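Local coordinates for uncharacterized protein (Deinococcus radiodurans, PDB 2A1V) that is of unknown function but belongs to the YjbR (DUF419) family of small alpha/beta proteins, at residues Glu70-His75 and Ile79-His84; Leu114-Gly119 and Ala123-Leu128. All blocks are in the same frame, centred on the assembly; numbering follows the deposited sequence.

The two contacts lie at different ends of the same small alpha/beta domain, their centres 26 Å apart and their nearest atoms about 10 Å apart, so neither touches the other. They follow in series: contact 1 is complete before contact 2 begins. Both are short-range joints with three residues between their segments. In contact 1 helix 65-74 turns into the edge strand 79-81; in contact 2 the end of the long helix 101-119 meets helix 122-128. That long helix links them, since its Leu103 and Leu107 touch side chains of contact 1 and its last residues form half of contact 2; no ligand or active site has been assigned to relate them to.

Contact 1: residues Glu70-His75 and Ile79-His84; sequences ELRQAH and IAPGYH
His75 O, just past the end of helix 65-74, accepts a hydrogen bond from Ile79 N at 2.9 Å, and the short helix and strand segments then run at 131° to each other, 7.5 Å apart at closest. Ile79 carries most of the apolar contact. With CG1 anti to its own carbonyl carbon (chi1 -55°), it lies alongside His75, CG1 3.8 Å from His75 CB, and its CD1 reaches Leu71 CB at 4.0 Å. Its other branch, CG2, meets Arg72 CG at 3.6 Å. The Arg72 chain runs on past the strand, bends at chi3 (60°), and brings one face of its guanidinium against the Pro81 ring, with NH2 3.6 Å from Pro81 CG. With an alanine in place of Arg72, Ile79 CG2 and the Pro81 ring would probably lose their cover on this side. Val91 of the adjacent strand 90-94 touches both Arg72 and Ile79, while Val93 adds to the isoleucine's apolar surroundings. Ala80 pairs through its backbone with Thr92, placing 79-81 at the edge of the antiparallel sheet, and helix 101-119 adds Leu107 against Leu71 and Leu103 against His75.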
# COMPACT_ATOMS: atom_id res chain seq x y z
N GLU A 70 -4.07 14.91 -6.62
CA GLU A 70 -5.34 15.20 -5.94
C GLU A 70 -5.27 14.92 -4.44
O GLU A 70 -5.64 15.77 -3.63
CB GLU A 70 -6.53 14.40 -6.49
CG GLU A 70 -6.49 14.05 -7.97
CD GLU A 70 -7.77 13.38 -8.46
OE1 GLU A 70 -8.79 14.08 -8.59
OE2 GLU A 70 -7.76 12.16 -8.73
N LEU A 71 -4.81 13.73 -4.07
CA LEU A 71 -4.74 13.35 -2.67
C LEU A 71 -3.91 14.37 -1.89
O LEU A 71 -4.26 14.73 -0.80
CB LEU A 71 -4.12 11.97 -2.51
CG LEU A 71 -5.01 10.83 -2.99
CD1 LEU A 71 -4.27 9.49 -2.96
CD2 LEU A 71 -6.23 10.76 -2.14
N ARG A 72 -2.79 14.81 -2.47
CA ARG A 72 -1.91 15.70 -1.73
C ARG A 72 -2.50 17.09 -1.59
O ARG A 72 -2.15 17.79 -0.64
CB ARG A 72 -0.53 15.76 -2.36
CG ARG A 72 0.27 14.53 -2.01
CD ARG A 72 1.24 14.24 -3.11
NE ARG A 72 2.11 15.39 -3.25
CZ ARG A 72 2.73 15.73 -4.37
NH1 ARG A 72 2.57 15.01 -5.50
NH2 ARG A 72 3.50 16.81 -4.35
N GLN A 73 -3.42 17.44 -2.49
CA GLN A 73 -4.15 18.71 -2.42
C GLN A 73 -5.35 18.59 -1.46
O GLN A 73 -5.67 19.52 -0.73
CB GLN A 73 -4.53 19.22 -3.85
CG GLN A 73 -6.00 19.01 -4.31
CD GLN A 73 -6.25 19.53 -5.74
OE1 GLN A 73 -5.99 20.71 -6.04
NE2 GLN A 73 -6.75 18.66 -6.63
N ALA A 74 -6.01 17.45 -1.43
CA ALA A 74 -7.11 17.24 -0.50
C ALA A 74 -6.71 17.02 0.97
O ALA A 74 -7.57 17.17 1.88
CB ALA A 74 -7.91 16.05 -0.96
N HIS A 75 -5.46 16.60 1.22
CA HIS A 75 -5.01 16.27 2.59
C HIS A 75 -3.56 16.69 2.79
O HIS A 75 -2.73 15.86 3.10
CB HIS A 75 -5.08 14.76 2.83
CG HIS A 75 -6.43 14.16 2.59
ND1 HIS A 75 -7.44 14.18 3.52
CD2 HIS A 75 -6.93 13.49 1.51
CE1 HIS A 75 -8.50 13.57 3.03
NE2 HIS A 75 -8.22 13.14 1.81
N ILE A 79 -0.72 13.88 3.73
CA ILE A 79 -0.20 13.13 2.59
C ILE A 79 0.89 13.92 1.92
O ILE A 79 0.63 15.00 1.46
CB ILE A 79 -1.28 12.81 1.59
CG1 ILE A 79 -2.43 12.05 2.31
CG2 ILE A 79 -0.67 11.96 0.38
CD1 ILE A 79 -3.44 11.51 1.39
N ALA A 80 2.10 13.35 1.90
CA ALA A 80 3.31 13.94 1.39
C ALA A 80 3.88 13.14 0.21
O ALA A 80 3.59 11.95 0.05
CB ALA A 80 4.37 13.99 2.53
N PRO A 81 4.78 13.75 -0.56
CA PRO A 81 5.49 12.99 -1.59
C PRO A 81 6.23 11.80 -0.92
O PRO A 81 6.64 11.92 0.22
CB PRO A 81 6.48 14.04 -2.15
CG PRO A 81 5.77 15.36 -1.93
CD PRO A 81 5.24 15.16 -0.52
N GLY A 82 6.37 10.66 -1.60
CA GLY A 82 6.98 9.49 -1.00
C GLY A 82 8.36 9.69 -0.41
O GLY A 82 9.30 10.03 -1.08
N TYR A 83 8.47 9.39 0.87
CA TYR A 83 9.72 9.54 1.64
C TYR A 83 10.80 8.53 1.25
O TYR A 83 10.64 7.33 1.43
CB TYR A 83 9.38 9.38 3.13
CG TYR A 83 10.57 9.53 4.01
CD1 TYR A 83 11.17 10.77 4.18
CD2 TYR A 83 11.13 8.41 4.68
CE1 TYR A 83 12.30 10.91 4.99
CE2 TYR A 83 12.25 8.54 5.48
CZ TYR A 83 12.82 9.81 5.63
OH TYR A 83 13.95 9.96 6.40
N HIS A 84 11.92 9.03 0.73
CA HIS A 84 12.98 8.21 0.14
C HIS A 84 12.45 7.31 -0.96
O HIS A 84 12.97 6.20 -1.15
CB HIS A 84 13.66 7.34 1.20
CG HIS A 84 14.53 8.10 2.15
ND1 HIS A 84 15.37 7.48 3.05
CD2 HIS A 84 14.67 9.43 2.36
CE1 HIS A 84 16.02 8.39 3.75
NE2 HIS A 84 15.60 9.59 3.36

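Contact 2: residues Leu114-Gly119 and Ala123-Leu128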
# COMPACT_ATOMS: atom_id res chain seq x y z
N LEU A 114 -2.03 -1.86 -8.56
CA LEU A 114 -1.21 -1.11 -9.50
C LEU A 114 0.08 -1.86 -9.71
O LEU A 114 0.56 -2.03 -10.82
CB LEU A 114 -0.98 0.29 -8.94
CG LEU A 114 -0.12 1.37 -9.55
CD1 LEU A 114 -0.60 2.75 -8.96
CD2 LEU A 114 1.34 1.12 -9.24
N VAL A 115 0.68 -2.30 -8.61
CA VAL A 115 1.92 -3.05 -8.72
C VAL A 115 1.77 -4.36 -9.52
O VAL A 115 2.61 -4.66 -10.34
CB VAL A 115 2.61 -3.26 -7.35
CG1 VAL A 115 3.79 -4.19 -7.50
CG2 VAL A 115 3.05 -1.92 -6.75
N THR A 116 0.72 -5.11 -9.26
CA THR A 116 0.43 -6.29 -10.08
C THR A 116 0.26 -5.98 -11.56
O THR A 116 0.64 -6.78 -12.40
CB THR A 116 -0.77 -7.10 -9.58
OG1 THR A 116 -1.98 -6.37 -9.75
CG2 THR A 116 -0.69 -7.43 -8.12
N LYS A 117 -0.33 -4.84 -11.86
CA LYS A 117 -0.50 -4.39 -13.23
C LYS A 117 0.80 -3.92 -13.85
O LYS A 117 1.11 -4.29 -14.96
CB LYS A 117 -1.57 -3.31 -13.35
CG LYS A 117 -3.00 -3.75 -13.10
CD LYS A 117 -3.28 -5.14 -13.61
CE LYS A 117 -4.77 -5.41 -13.78
NZ LYS A 117 -5.65 -4.67 -12.86
N LYS A 118 1.57 -3.11 -13.13
CA LYS A 118 2.77 -2.51 -13.72
C LYS A 118 3.99 -3.42 -13.70
O LYS A 118 4.82 -3.34 -14.61
CB LYS A 118 3.10 -1.16 -13.08
CG LYS A 118 4.33 -0.45 -13.70
CD LYS A 118 3.98 0.16 -15.08
CE LYS A 118 5.21 0.24 -16.01
NZ LYS A 118 5.61 -1.11 -16.63
N GLY A 119 4.09 -4.30 -12.71
CA GLY A 119 5.32 -5.03 -12.46
C GLY A 119 5.37 -6.45 -12.97
O GLY A 119 6.41 -7.11 -12.89
N ALA A 123 0.64 -12.76 -18.63
CA ALA A 123 0.96 -14.21 -18.40
C ALA A 123 1.35 -14.52 -16.96
O ALA A 123 0.96 -15.54 -16.42
CB ALA A 123 2.11 -14.68 -19.33
N GLU A 124 2.19 -13.66 -16.39
CA GLU A 124 2.60 -13.78 -15.01
C GLU A 124 1.40 -13.76 -14.07
O GLU A 124 1.31 -14.60 -13.14
CB GLU A 124 3.56 -12.65 -14.62
CG GLU A 124 5.01 -12.92 -14.91
CD GLU A 124 5.88 -11.73 -14.56
OE1 GLU A 124 5.73 -10.65 -15.21
OE2 GLU A 124 6.69 -11.86 -13.60
N ARG A 125 0.53 -12.79 -14.27
CA ARG A 125 -0.62 -12.64 -13.38
C ARG A 125 -1.53 -13.88 -13.46
O ARG A 125 -2.10 -14.29 -12.46
CB ARG A 125 -1.41 -11.39 -13.72
CG ARG A 125 -0.68 -10.05 -13.43
CD ARG A 125 -1.70 -8.91 -13.39
NE ARG A 125 -2.19 -8.59 -14.72
CZ ARG A 125 -1.55 -7.85 -15.63
NH1 ARG A 125 -0.37 -7.28 -15.40
NH2 ARG A 125 -2.11 -7.68 -16.81
N LYS A 126 -1.67 -14.44 -14.65
CA LYS A 126 -2.39 -15.70 -14.87
C LYS A 126 -1.70 -16.88 -14.16
O LYS A 126 -2.33 -17.62 -13.46
CB LYS A 126 -2.54 -15.97 -16.36
CG LYS A 126 -3.75 -16.88 -16.69
CD LYS A 126 -3.59 -17.78 -17.92
CE LYS A 126 -4.76 -18.82 -18.02
NZ LYS A 126 -4.96 -19.43 -19.43
N GLU A 127 -0.38 -17.01 -14.30
CA GLU A 127 0.33 -18.17 -13.76
C GLU A 127 0.22 -18.19 -12.26
O GLU A 127 -0.28 -19.14 -11.62
CB GLU A 127 1.80 -18.10 -14.13
CG GLU A 127 2.46 -19.47 -14.06
CD GLU A 127 3.78 -19.46 -13.42
OE1 GLU A 127 4.37 -18.36 -13.27
OE2 GLU A 127 4.24 -20.57 -13.09
N LEU A 128 0.62 -17.06 -11.70
CA LEU A 128 0.71 -16.92 -10.28
C LEU A 128 -0.71 -16.81 -9.72
O LEU A 128 -1.00 -17.28 -8.60
CB LEU A 128 1.56 -15.67 -10.04
CG LEU A 128 2.20 -15.35 -8.72
CD1 LEU A 128 3.08 -16.45 -8.23
CD2 LEU A 128 2.94 -14.05 -8.89
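Thr116 is the first residue of 114-119 to meet Arg125 of the next helix, and it does so mainly through its carbonyl. Arg125 NH1 donates a hydrogen bond to Thr116 O at 3.2 Å, with an N-H...O angle of 155°. The oxygen sits near the edge of the guanidinium, though 17° out of its plane. The same carbonyl also lies against the aliphatic part of the arginine, Thr116 O being 3.3 Å from Arg125 CD. The threonine hydroxyl turns back into its own helix, where OG1 bonds to Leu113 O.

Lys117 comes next and crosses Arg125 at about a right angle. Its CB points away from the second helix, but the bend at chi2 swings CD over the centre of one guanidinium face, 3.8 Å from Arg125 CZ. The ammonium continues past to Asp132 O, leaving Lys117 NZ 5.5 Å from Arg125 NE. At the end of the segment, Gly119 O approaches Glu124 without a bond between them; both are joined instead by Lys43, whose NZ donates a hydrogen bond to Gly119 O and forms a salt bridge with Glu124 OE2.

The two helix segments keep 10.1 Å between their axes, at 124°, so the long Arg125 side chain spans the gap to reach the backbone of the first helix. Chemically, the arginine's charge is met by a backbone carbonyl near the end of the first helix, where the helix dipole would probably favour a cation, while a methylene group, Lys117 CD, covers one guanidinium face and the lysine charge is drawn off to its own acceptor.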